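Local structure of conserved hypothetical exported protein (Bacteroides fragilis, 4JJA) at residues A[126-131]-A[188-193]; A[152-157]-A[167-172]; A[23-28]-A[47-52]; A[179-184]-A[197-202]. The protein is of unknown function but is probably an exported exo-beta-N-acetylmuramidase acting on peptidoglycan. One frame throughout, in Å; residues are numbered along the deposited sequence.

Contact 1 of 4, residues A[126-131]-A[188-193]; sequences LMDACA and WLPSSR
The carboxylate of D128 is covered on one face by the pyrrolidine ring of P190. OD1 lies 3.5 Å from P190 CD, and OD2 lies 3.5 Å from P190 CG. The guanidinium of R193 meets the same carboxylate differently: D128 OD1 stands at its edge, near its plane. The setting is a Rossmann-like alpha/beta domain. Residues 126-131 belong to helix 119-132, which packs on the parallel sheet. Residues 188-193 lie in the loop between helix 176-185 and the edge strand 197-200.

The ionic link is loose. D128 OD1 and R193 NE are 3.9 Å apart, a long salt bridge. The stronger partner of D128 is K93, whose NZ forms a salt bridge with OD2. With charged groups at both oxygens, the carboxylate is probably kept ionised. D128 swings out to the loop because its CG is anti to the backbone N (chi1 -171°).

Below the charges the contact is apolar. L189 places its two methyls against the helix. CD2 comes 3.8 Å from CB of M127, a selenomethionine in this crystal, and CD1 approaches the M127 carbonyl. V183 of helix 176-185 touches both L189 and M127, so the loop leucine is wedged between two helices. No hydrogen bond joins the segments.

The aliphatic part of R193 lies along the end of segment 126-131. The chain is extended from CG to NE, and R193 also touches E132. Its closest approach to A131 is at the base, where the two CB atoms are 3.6 Å apart.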
loop_
_atom_site.group_PDB
_atom_site.type_symbol
_atom_site.label_atom_id
_atom_site.label_comp_id
_atom_site.label_asym_id
_atom_site.label_seq_id
_atom_site.Cartn_x
_atom_site.Cartn_y
_atom_site.Cartn_z
ATOM N N LEU A 126 -0.135 9.351 -12.410
ATOM C CA LEU A 126 0.923 10.282 -12.705
ATOM C C LEU A 126 1.825 9.786 -13.837
ATOM O O LEU A 126 2.273 10.595 -14.666
ATOM C CB LEU A 126 1.721 10.518 -11.443
ATOM C CG LEU A 126 0.996 11.350 -10.384
ATOM C CD1 LEU A 126 1.747 11.250 -9.058
ATOM C CD2 LEU A 126 0.888 12.820 -10.863
HETATM N N MSE A 127 2.062 8.480 -13.907
HETATM C CA MSE A 127 2.811 7.919 -15.024
HETATM C C MSE A 127 2.084 8.151 -16.338
HETATM O O MSE A 127 2.716 8.446 -17.354
HETATM C CB MSE A 127 3.039 6.416 -14.833
HETATM C CG MSE A 127 4.059 6.104 -13.747
HETATM SE SE MSE A 127 4.193 4.191 -13.427
HETATM C CE MSE A 127 5.018 3.726 -15.086
ATOM N N ASP A 128 0.772 7.948 -16.318
ATOM C CA ASP A 128 -0.025 8.169 -17.540
ATOM C C ASP A 128 0.089 9.641 -18.024
ATOM O O ASP A 128 0.351 9.895 -19.188
ATOM C CB ASP A 128 -1.454 7.805 -17.256
ATOM C CG ASP A 128 -2.322 7.781 -18.498
ATOM O OD1 ASP A 128 -1.878 7.184 -19.498
ATOM O OD2 ASP A 128 -3.468 8.233 -18.362
ATOM N N ALA A 129 -0.018 10.554 -17.072
ATOM C CA ALA A 129 0.076 11.985 -17.366
ATOM C C ALA A 129 1.469 12.324 -17.852
ATOM O O ALA A 129 1.653 13.054 -18.821
ATOM C CB ALA A 129 -0.318 12.802 -16.175
ATOM N N CYS A 130 2.487 11.835 -17.158
ATOM C CA CYS A 130 3.851 12.102 -17.570
ATOM C C CYS A 130 4.162 11.530 -18.950
ATOM O O CYS A 130 4.855 12.179 -19.752
ATOM C CB CYS A 130 4.828 11.617 -16.494
ATOM S SG CYS A 130 4.914 12.643 -14.982
ATOM N N ALA A 131 3.583 10.383 -19.258
ATOM C CA ALA A 131 3.764 9.759 -20.551
ATOM C C ALA A 131 3.158 10.673 -21.617
ATOM O O ALA A 131 3.807 10.956 -22.635
ATOM C CB ALA A 131 3.108 8.362 -20.632
ATOM N N TRP A 188 0.374 -1.477 -18.848
ATOM C CA TRP A 188 -0.757 -1.272 -17.960
ATOM C C TRP A 188 -1.209 0.188 -17.848
ATOM O O TRP A 188 -2.212 0.467 -17.191
ATOM C CB TRP A 188 -0.401 -1.837 -16.581
ATOM C CG TRP A 188 -0.328 -3.316 -16.508
ATOM C CD1 TRP A 188 -0.814 -4.214 -17.394
ATOM C CD2 TRP A 188 0.249 -4.085 -15.457
ATOM N NE1 TRP A 188 -0.543 -5.489 -16.979
ATOM C CE2 TRP A 188 0.087 -5.431 -15.769
ATOM C CE3 TRP A 188 0.890 -3.763 -14.273
ATOM C CZ2 TRP A 188 0.529 -6.437 -14.916
ATOM C CZ3 TRP A 188 1.320 -4.729 -13.451
ATOM C CH2 TRP A 188 1.137 -6.058 -13.757
ATOM N N LEU A 189 -0.518 1.133 -18.488
ATOM C CA LEU A 189 -1.054 2.482 -18.590
ATOM C C LEU A 189 -2.187 2.571 -19.624
ATOM O O LEU A 189 -2.166 1.862 -20.606
ATOM C CB LEU A 189 0.051 3.499 -18.959
ATOM C CG LEU A 189 1.216 3.673 -17.989
ATOM C CD1 LEU A 189 2.185 4.710 -18.492
ATOM C CD2 LEU A 189 0.694 4.016 -16.589
ATOM N N PRO A 190 -3.126 3.522 -19.456
ATOM C CA PRO A 190 -4.093 3.857 -20.561
ATOM C C PRO A 190 -3.482 4.209 -21.910
ATOM O O PRO A 190 -2.430 4.847 -21.988
ATOM C CB PRO A 190 -4.776 5.102 -20.025
ATOM C CG PRO A 190 -4.744 4.949 -18.571
ATOM C CD PRO A 190 -3.393 4.296 -18.240
ATOM N N SER A 191 -4.160 3.830 -22.992
ATOM C CA SER A 191 -3.686 4.114 -24.359
ATOM C C SER A 191 -2.293 3.531 -24.560
ATOM O O SER A 191 -1.570 3.911 -25.484
ATOM C CB SER A 191 -3.677 5.635 -24.667
ATOM O OG SER A 191 -4.992 6.172 -24.726
ATOM N N SER A 192 -1.921 2.617 -23.658
ATOM C CA SER A 192 -0.702 1.837 -23.759
ATOM C C SER A 192 0.548 2.659 -24.027
ATOM O O SER A 192 1.446 2.257 -24.759
ATOM C CB SER A 192 -0.906 0.760 -24.797
ATOM O OG SER A 192 -2.122 0.099 -24.479
ATOM N N ARG A 193 0.603 3.808 -23.372
ATOM C CA ARG A 193 1.810 4.575 -23.341
ATOM C C ARG A 193 2.860 3.929 -22.427
ATOM O O ARG A 193 2.538 3.072 -21.601
ATOM C CB ARG A 193 1.531 5.986 -22.833
ATOM C CG ARG A 193 0.468 6.795 -23.607
ATOM C CD ARG A 193 -0.107 7.891 -22.659
ATOM N NE ARG A 193 -1.381 8.473 -23.107
ATOM C CZ ARG A 193 -1.527 9.257 -24.175
ATOM N NH1 ARG A 193 -0.491 9.557 -24.967
ATOM N NH2 ARG A 193 -2.733 9.723 -24.468
#

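Contact 2 of 4, residues A[152-157]-A[167-172]; sequences GPILDM and PIPIVH
I154 has CG2 anti to its backbone N, which turns this methyl onto P167, 3.6 Å from P167 O. M157 doubles back, with bends at chi2 (-59°) and chi3 (-85°). In one of its two conformers SE comes 3.7 Å from P167 N, so this contact is less certain. The selenomethionine chain crosses the proline ring at an angle.

One hydrogen bond ties the segments. L155 N donates to I168 O at 3.1 Å. The N-H comes from above the carbonyl plane. R115 NH1 also bonds to I168 O and to P153 O, so one arginine bridges the two segments. A CA-H...O contact, P169 CA to P153 O at 3.4 Å, adds to this.

The two proline-containing segments then pack flank to flank. P153 CD and I170 CD1 lie side by side, 3.8 Å apart. G152 has no CB, so I170 can sit close beside it. G152 O is buried against P169 CB at 3.6 Å and has no polar partner in the model. F358 of helix 352-362 touches I168 and P169.

Both segments are irregular and run roughly antiparallel in the long loop between strand 136-140 and helix 176-185. With sparse bonding and three prolines among the touching residues, they form no regular sheet. At the end of the pair, I170 and V171 both face D151, a classic beta bulge.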
loop_
_atom_site.group_PDB
_atom_site.type_symbol
_atom_site.label_atom_id
_atom_site.label_comp_id
_atom_site.label_asym_id
_atom_site.label_seq_id
_atom_site.Cartn_x
_atom_site.Cartn_y
_atom_site.Cartn_z
ATOM N N GLY A 152 -2.060 -14.351 -2.666
ATOM C CA GLY A 152 -3.428 -14.017 -2.988
ATOM C C GLY A 152 -3.734 -14.148 -4.483
ATOM O O GLY A 152 -2.838 -14.242 -5.307
ATOM N N PRO A 153 -5.032 -14.192 -4.822
ATOM C CA PRO A 153 -5.423 -14.241 -6.208
ATOM C C PRO A 153 -4.951 -13.022 -6.987
ATOM O O PRO A 153 -4.935 -11.913 -6.438
ATOM C CB PRO A 153 -6.963 -14.250 -6.149
ATOM C CG PRO A 153 -7.344 -14.415 -4.794
ATOM C CD PRO A 153 -6.179 -14.048 -3.928
ATOM N N ILE A 154 -4.648 -13.202 -8.262
ATOM C CA ILE A 154 -4.493 -12.067 -9.166
ATOM C C ILE A 154 -5.863 -11.426 -9.344
ATOM O O ILE A 154 -6.855 -12.116 -9.540
ATOM C CB ILE A 154 -3.862 -12.500 -10.513
ATOM C CG1 ILE A 154 -2.392 -13.016 -10.311
ATOM C CG2 ILE A 154 -3.895 -11.371 -11.534
ATOM C CD1 ILE A 154 -1.756 -13.726 -11.514
ATOM N N LEU A 155 -5.902 -10.103 -9.337
ATOM C CA LEU A 155 -7.147 -9.387 -9.489
ATOM C C LEU A 155 -7.760 -9.651 -10.856
ATOM O O LEU A 155 -7.133 -9.384 -11.866
ATOM C CB LEU A 155 -6.914 -7.903 -9.325
ATOM C CG LEU A 155 -8.105 -6.984 -9.448
ATOM C CD1 LEU A 155 -9.213 -7.307 -8.477
ATOM C CD2 LEU A 155 -7.640 -5.555 -9.287
ATOM N N ASP A 156 -8.992 -10.162 -10.858
ATOM C CA ASP A 156 -9.808 -10.275 -12.061
ATOM C C ASP A 156 -10.223 -8.874 -12.445
ATOM O O ASP A 156 -10.745 -8.123 -11.639
ATOM C CB ASP A 156 -11.013 -11.187 -11.816
ATOM C CG ASP A 156 -11.792 -11.530 -13.079
ATOM O OD1 ASP A 156 -11.985 -10.655 -13.917
ATOM O OD2 ASP A 156 -12.238 -12.703 -13.138
HETATM N N MSE A 157 -9.967 -8.494 -13.678
HETATM C CA MSE A 157 -10.244 -7.118 -14.010
HETATM C C MSE A 157 -11.752 -6.791 -14.149
HETATM O O MSE A 157 -12.085 -5.617 -14.170
HETATM C CB MSE A 157 -9.338 -6.613 -15.137
HETATM C CG MSE A 157 -7.808 -6.750 -14.791
HETATM SE SE MSE A 157 -7.211 -5.817 -13.192
HETATM C CE MSE A 157 -6.920 -4.149 -14.033
ATOM N N PRO A 167 -3.595 -5.926 -12.531
ATOM C CA PRO A 167 -3.765 -7.378 -12.432
ATOM C C PRO A 167 -2.587 -8.006 -11.695
ATOM O O PRO A 167 -1.718 -8.664 -12.272
ATOM C CB PRO A 167 -3.888 -7.819 -13.902
ATOM C CG PRO A 167 -3.071 -6.808 -14.619
ATOM C CD PRO A 167 -3.218 -5.502 -13.906
ATOM N N ILE A 168 -2.601 -7.798 -10.396
ATOM C CA ILE A 168 -1.532 -8.217 -9.499
ATOM C C ILE A 168 -2.170 -8.966 -8.335
ATOM O O ILE A 168 -3.373 -8.863 -8.093
ATOM C CB ILE A 168 -0.646 -7.029 -9.046
ATOM C CG1 ILE A 168 -1.463 -6.018 -8.184
ATOM C CG2 ILE A 168 0.005 -6.356 -10.220
ATOM C CD1 ILE A 168 -0.654 -4.808 -7.717
ATOM N N PRO A 169 -1.390 -9.740 -7.572
ATOM C CA PRO A 169 -1.899 -10.427 -6.394
ATOM C C PRO A 169 -2.193 -9.437 -5.258
ATOM O O PRO A 169 -1.911 -8.242 -5.373
ATOM C CB PRO A 169 -0.760 -11.411 -6.014
ATOM C CG PRO A 169 0.100 -11.524 -7.265
ATOM C CD PRO A 169 0.013 -10.094 -7.822
ATOM N N ILE A 170 -2.784 -9.929 -4.180
ATOM C CA ILE A 170 -3.059 -9.092 -3.040
ATOM C C ILE A 170 -1.758 -8.539 -2.473
ATOM O O ILE A 170 -1.624 -7.321 -2.199
ATOM C CB ILE A 170 -3.887 -9.854 -1.960
ATOM C CG1 ILE A 170 -5.293 -10.180 -2.509
ATOM C CG2 ILE A 170 -3.986 -9.082 -0.664
ATOM C CD1 ILE A 170 -6.147 -11.032 -1.568
ATOM N N VAL A 171 -0.802 -9.441 -2.214
ATOM C CA VAL A 171 0.541 -9.090 -1.734
ATOM C C VAL A 171 1.390 -9.284 -2.997
ATOM O O VAL A 171 1.637 -10.418 -3.423
ATOM C CB VAL A 171 0.958 -10.002 -0.569
ATOM C CG1 VAL A 171 2.462 -9.730 -0.237
ATOM C CG2 VAL A 171 0.061 -9.840 0.655
ATOM N N HIS A 172 1.823 -8.176 -3.602
ATOM C CA HIS A 172 2.518 -8.235 -4.884
ATOM C C HIS A 172 4.037 -8.413 -4.739
ATOM O O HIS A 172 4.706 -8.814 -5.701
ATOM C CB HIS A 172 2.158 -7.024 -5.754
ATOM C CG HIS A 172 2.367 -5.718 -5.066
ATOM N ND1 HIS A 172 3.626 -5.214 -4.803
ATOM C CD2 HIS A 172 1.472 -4.794 -4.634
ATOM C CE1 HIS A 172 3.482 -4.022 -4.242
ATOM N NE2 HIS A 172 2.179 -3.771 -4.085
#

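Contact 3 of 4, residues A[23-28]-A[47-52]; sequences KRIAIF and NNFNVV
Two backbone hydrogen bonds join the strands through I25. Its N donates to N50 O at 2.9 Å. Its O accepts V52 N at 2.8 Å, in a nearly straight bond of 172°. I25 is thus gripped on both its N and its O by the neighbouring strand, and V51 sits opposite it in a parallel bridge. V51 CA adds a CA-H...O contact to I25 O, and V52 CG2 packs 3.4 Å from this oxygen.

A water extends the ladder where the strands splay apart. It donates to K23 O at 2.7 Å and accepts from N50 N at 2.9 Å.

The two strands belong to one beta-alpha-beta unit in a Rossmann-like fold. Strand 24-28 leads through helix 40-46 into strand 50-56, its neighbour in the parallel sheet. The short segments are strongly twisted, 54° apart. A Schellman motif with N48 as C-prime residue ends the helix and turns the chain toward the strand.

Apolar contacts lie on the face carrying I25 and V51. I25 CD1 rests 3.8 Å from F49 CB and meets the phenyl ring obliquely. I27 CD1 is 3.8 Å from V51 CG1, the branch anti to the backbone N, and the two side chains cross at about a right angle. L44 of helix 40-46 touches I27, F49 and V51, and L20 covers I25.

On the opposite face R24 and N50 run side by side. R24 CG comes 3.6 Å from N50 ND2, while the guanidinium turns away to a salt bridge with D103.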
loop_
_atom_site.group_PDB
_atom_site.type_symbol
_atom_site.label_atom_id
_atom_site.label_comp_id
_atom_site.label_asym_id
_atom_site.label_seq_id
_atom_site.Cartn_x
_atom_site.Cartn_y
_atom_site.Cartn_z
ATOM N N LYS A 23 16.653 21.505 -13.527
ATOM C CA LYS A 23 15.318 21.086 -13.921
ATOM C C LYS A 23 14.284 21.701 -12.989
ATOM O O LYS A 23 14.538 21.983 -11.809
ATOM C CB LYS A 23 15.183 19.563 -13.890
ATOM C CG LYS A 23 15.966 18.852 -15.025
ATOM C CD LYS A 23 15.590 17.374 -15.087
ATOM C CE LYS A 23 16.201 16.666 -16.275
ATOM N NZ LYS A 23 17.681 16.641 -16.211
ATOM N N ARG A 24 13.092 21.906 -13.518
ATOM C CA ARG A 24 11.948 22.269 -12.705
ATOM C C ARG A 24 11.346 20.972 -12.176
ATOM O O ARG A 24 11.076 20.065 -12.933
ATOM C CB ARG A 24 10.928 23.007 -13.544
ATOM C CG ARG A 24 11.406 24.346 -14.128
ATOM C CD ARG A 24 10.426 24.846 -15.173
ATOM N NE ARG A 24 10.347 23.915 -16.338
ATOM C CZ ARG A 24 9.300 23.794 -17.168
ATOM N NH1 ARG A 24 8.207 24.514 -16.966
ATOM N NH2 ARG A 24 9.316 22.928 -18.178
ATOM N N ILE A 25 11.158 20.892 -10.863
ATOM C CA ILE A 25 10.920 19.608 -10.189
ATOM C C ILE A 25 9.552 19.613 -9.500
ATOM O O ILE A 25 9.190 20.549 -8.787
ATOM C CB ILE A 25 12.027 19.332 -9.137
ATOM C CG1 ILE A 25 13.408 19.263 -9.800
ATOM C CG2 ILE A 25 11.722 18.038 -8.323
ATOM C CD1 ILE A 25 14.524 19.533 -8.853
ATOM N N ALA A 26 8.778 18.573 -9.729
ATOM C CA ALA A 26 7.604 18.266 -8.907
ATOM C C ALA A 26 7.897 17.019 -8.106
ATOM O O ALA A 26 8.666 16.195 -8.533
ATOM C CB ALA A 26 6.383 18.012 -9.775
ATOM N N ILE A 27 7.249 16.895 -6.955
ATOM C CA ILE A 27 7.417 15.735 -6.072
ATOM C C ILE A 27 6.050 15.122 -5.760
ATOM O O ILE A 27 5.100 15.864 -5.445
ATOM C CB ILE A 27 8.080 16.122 -4.784
ATOM C CG1 ILE A 27 9.434 16.784 -5.017
ATOM C CG2 ILE A 27 8.201 14.921 -3.868
ATOM C CD1 ILE A 27 9.969 17.424 -3.802
ATOM N N PHE A 28 5.960 13.782 -5.814
ATOM C CA PHE A 28 4.831 13.009 -5.323
ATOM C C PHE A 28 5.286 12.351 -4.057
ATOM O O PHE A 28 6.174 11.485 -4.072
ATOM C CB PHE A 28 4.363 11.980 -6.334
ATOM C CG PHE A 28 3.314 11.017 -5.809
ATOM C CD1 PHE A 28 2.087 11.467 -5.430
ATOM C CD2 PHE A 28 3.559 9.660 -5.731
ATOM C CE1 PHE A 28 1.104 10.567 -4.963
ATOM C CE2 PHE A 28 2.626 8.775 -5.265
ATOM C CZ PHE A 28 1.413 9.218 -4.878
ATOM N N ASN A 47 19.445 22.682 -1.163
ATOM C CA ASN A 47 20.478 22.435 -2.140
ATOM C C ASN A 47 20.247 23.201 -3.455
ATOM O O ASN A 47 20.877 22.878 -4.450
ATOM C CB ASN A 47 20.669 20.939 -2.345
ATOM C CG ASN A 47 21.423 20.310 -1.203
ATOM O OD1 ASN A 47 22.654 20.364 -1.157
ATOM N ND2 ASN A 47 20.683 19.750 -0.244
ATOM N N ASN A 48 19.350 24.190 -3.410
ATOM C CA ASN A 48 19.107 25.156 -4.485
ATOM C C ASN A 48 18.465 24.545 -5.718
ATOM O O ASN A 48 18.541 25.097 -6.824
ATOM C CB ASN A 48 20.381 25.950 -4.830
ATOM C CG ASN A 48 20.949 26.669 -3.634
ATOM O OD1 ASN A 48 20.206 27.291 -2.868
ATOM N ND2 ASN A 48 22.260 26.568 -3.442
ATOM N N PHE A 49 17.755 23.426 -5.523
ATOM C CA PHE A 49 16.946 22.888 -6.600
ATOM C C PHE A 49 15.592 23.621 -6.672
ATOM O O PHE A 49 15.014 24.053 -5.674
ATOM C CB PHE A 49 16.744 21.375 -6.428
ATOM C CG PHE A 49 17.980 20.602 -6.560
ATOM C CD1 PHE A 49 18.481 20.321 -7.794
ATOM C CD2 PHE A 49 18.679 20.155 -5.459
ATOM C CE1 PHE A 49 19.670 19.612 -7.934
ATOM C CE2 PHE A 49 19.846 19.452 -5.596
ATOM C CZ PHE A 49 20.341 19.170 -6.824
ATOM N N ASN A 50 15.092 23.677 -7.881
ATOM C CA ASN A 50 13.856 24.400 -8.181
ATOM C C ASN A 50 12.642 23.470 -8.087
ATOM O O ASN A 50 12.199 22.918 -9.083
ATOM C CB ASN A 50 13.973 24.997 -9.583
ATOM C CG ASN A 50 12.799 25.846 -9.938
ATOM O OD1 ASN A 50 12.061 26.323 -9.050
ATOM N ND2 ASN A 50 12.615 26.056 -11.259
ATOM N N VAL A 51 12.113 23.331 -6.874
ATOM C CA VAL A 51 10.906 22.540 -6.679
ATOM C C VAL A 51 9.699 23.456 -6.866
ATOM O O VAL A 51 9.582 24.478 -6.170
ATOM C CB VAL A 51 10.870 21.830 -5.321
ATOM C CG1 VAL A 51 9.602 20.955 -5.191
ATOM C CG2 VAL A 51 12.140 20.975 -5.108
ATOM N N VAL A 52 8.839 23.106 -7.813
ATOM C CA VAL A 52 7.748 23.974 -8.242
ATOM C C VAL A 52 6.395 23.470 -7.818
ATOM O O VAL A 52 5.422 24.239 -7.875
ATOM C CB VAL A 52 7.787 24.174 -9.778
ATOM C CG1 VAL A 52 9.126 24.812 -10.202
ATOM C CG2 VAL A 52 7.488 22.949 -10.551
HETATM O O HOH W 1 16.567 22.579 -10.122
#

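Contact 4 of 4, residues A[179-184]-A[197-202]; sequences LALMVN and VTVIPC
V197 meets three residues of helix 176-185. Its CG1 is anti to the backbone N (chi1 174°) and faces the helix, 4.4 Å from A180 CB and 4.3 Å from L181 CD2. Its CG2 lies 3.7 Å from N184 ND2. That approach is van der Waals only. The amide nitrogen of N184 spends its hydrogen bond on C195 O, in the loop just before the strand. This bond ties the helix to the loop leading into the strand.

T198 points to the other side of the sheet, and its backbone bonds to I137 and I139 of strand 136-140. V199 faces the helix again. Its CG2 is 4.3 Å from L181 CG. V197 O and V199 N bond to a glycerol, probably from the crystallisation liquor. It occupies the edge of this outermost strand of the parallel sheet.

Helix and strand run nearly antiparallel, at 158°, with axes 9.4 Å apart. This is a helix layer packed on a sheet, as in Rossmann-like folds. A180 also touches I139 of the next strand. No hydrogen bond or charge pair crosses between the segments, so the contact between them is van der Waals in kind, mostly apolar, and carries no directional bond.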
loop_
_atom_site.group_PDB
_atom_site.type_symbol
_atom_site.label_atom_id
_atom_site.label_comp_id
_atom_site.label_asym_id
_atom_site.label_seq_id
_atom_site.Cartn_x
_atom_site.Cartn_y
_atom_site.Cartn_z
ATOM N N LEU A 179 7.387 -1.994 -9.463
ATOM C CA LEU A 179 6.054 -1.973 -9.991
ATOM C C LEU A 179 5.940 -0.998 -11.145
ATOM O O LEU A 179 5.281 -1.293 -12.138
ATOM C CB LEU A 179 5.044 -1.661 -8.882
ATOM C CG LEU A 179 3.591 -1.767 -9.242
ATOM C CD1 LEU A 179 3.236 -3.166 -9.792
ATOM C CD2 LEU A 179 2.730 -1.476 -8.004
ATOM N N ALA A 180 6.571 0.169 -11.049
ATOM C CA ALA A 180 6.538 1.141 -12.137
ATOM C C ALA A 180 7.113 0.530 -13.394
ATOM O O ALA A 180 6.561 0.724 -14.509
ATOM C CB ALA A 180 7.276 2.398 -11.775
ATOM N N LEU A 181 8.243 -0.158 -13.268
ATOM C CA LEU A 181 8.846 -0.805 -14.418
ATOM C C LEU A 181 7.908 -1.828 -15.051
ATOM O O LEU A 181 7.832 -1.952 -16.292
ATOM C CB LEU A 181 10.203 -1.423 -14.044
ATOM C CG LEU A 181 11.295 -0.443 -13.566
ATOM C CD1 LEU A 181 12.563 -1.170 -13.111
ATOM C CD2 LEU A 181 11.623 0.619 -14.642
HETATM N N MSE A 182 7.212 -2.586 -14.215
HETATM C CA MSE A 182 6.239 -3.562 -14.700
HETATM C C MSE A 182 5.064 -2.914 -15.380
HETATM O O MSE A 182 4.606 -3.397 -16.421
HETATM C CB MSE A 182 5.795 -4.491 -13.576
HETATM C CG MSE A 182 4.870 -5.585 -14.036
HETATM SE SE MSE A 182 4.654 -6.893 -12.588
HETATM C CE MSE A 182 4.113 -8.400 -13.717
ATOM N N VAL A 183 4.538 -1.823 -14.836
ATOM C CA VAL A 183 3.458 -1.094 -15.481
ATOM C C VAL A 183 3.849 -0.671 -16.894
ATOM O O VAL A 183 3.047 -0.823 -17.813
ATOM C CB VAL A 183 3.100 0.139 -14.610
ATOM C CG1 VAL A 183 2.280 1.159 -15.375
ATOM C CG2 VAL A 183 2.420 -0.324 -13.312
ATOM N N ASN A 184 5.079 -0.217 -17.079
ATOM C CA ASN A 184 5.552 0.116 -18.412
ATOM C C ASN A 184 5.606 -1.136 -19.253
ATOM O O ASN A 184 5.034 -1.137 -20.351
ATOM C CB ASN A 184 6.911 0.809 -18.363
ATOM C CG ASN A 184 6.819 2.315 -18.204
ATOM O OD1 ASN A 184 5.803 2.965 -18.482
ATOM N ND2 ASN A 184 7.932 2.889 -17.760
ATOM N N VAL A 197 10.983 6.459 -17.014
ATOM C CA VAL A 197 11.179 6.194 -15.576
ATOM C C VAL A 197 12.625 5.823 -15.291
ATOM O O VAL A 197 13.183 4.950 -15.937
ATOM C CB VAL A 197 10.264 5.019 -15.080
ATOM C CG1 VAL A 197 10.619 4.680 -13.621
ATOM C CG2 VAL A 197 8.808 5.387 -15.175
ATOM N N THR A 198 13.192 6.493 -14.310
ATOM C CA THR A 198 14.474 6.116 -13.737
ATOM C C THR A 198 14.251 5.814 -12.270
ATOM O O THR A 198 13.562 6.576 -11.591
ATOM C CB THR A 198 15.467 7.267 -13.852
ATOM O OG1 THR A 198 15.631 7.609 -15.224
ATOM C CG2 THR A 198 16.821 6.968 -13.145
ATOM N N VAL A 199 14.744 4.671 -11.819
ATOM C CA VAL A 199 14.676 4.290 -10.411
ATOM C C VAL A 199 16.076 4.384 -9.800
ATOM O O VAL A 199 17.030 3.857 -10.360
ATOM C CB VAL A 199 14.088 2.879 -10.200
ATOM C CG1 VAL A 199 13.949 2.610 -8.712
ATOM C CG2 VAL A 199 12.787 2.701 -10.982
ATOM N N ILE A 200 16.177 5.041 -8.640
ATOM C CA ILE A 200 17.365 4.974 -7.789
ATOM C C ILE A 200 17.065 3.874 -6.763
ATOM O O ILE A 200 16.254 4.055 -5.856
ATOM C CB ILE A 200 17.662 6.293 -7.050
ATOM C CG1 ILE A 200 17.710 7.462 -8.044
ATOM C CG2 ILE A 200 18.943 6.152 -6.217
ATOM C CD1 ILE A 200 18.761 7.333 -9.179
ATOM N N PRO A 201 17.645 2.683 -6.930
ATOM C CA PRO A 201 17.313 1.569 -6.048
ATOM C C PRO A 201 17.888 1.725 -4.663
ATOM O O PRO A 201 18.904 2.387 -4.471
ATOM C CB PRO A 201 17.946 0.345 -6.761
ATOM C CG PRO A 201 18.119 0.729 -8.163
ATOM C CD PRO A 201 18.384 2.208 -8.116
ATOM N N CYS A 202 17.247 1.086 -3.701
ATOM C CA CYS A 202 17.837 0.980 -2.396
ATOM C C CYS A 202 19.134 0.164 -2.451
ATOM O O CYS A 202 19.264 -0.731 -3.289
ATOM C CB CYS A 202 16.919 0.219 -1.455
ATOM S SG CYS A 202 15.293 0.943 -1.203
#

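How the contacts relate
Contacts 3 and 4 both involve the parallel sheet. Contact 3 joins two strands by backbone hydrogen bonds, whereas contact 4 lays a helix on the outermost strand mainly through apolar side chains, with no hydrogen bond between the segments. Contact 1 and contact 4 share the surroundings of helix 176-185: L189 CD2 packs 3.5 Å from V183 CG1, and W188 N probably bonds to V183 O. Contact 2 is the most buried and lies apart from the sheet, in a proline-rich loop. W188 links it to contact 1 by packing on P167 and I168. Contacts 1 and 3 are partly buried, and contact 4 is near the surface. Only contact 1 has a salt bridge between its segments, a long one.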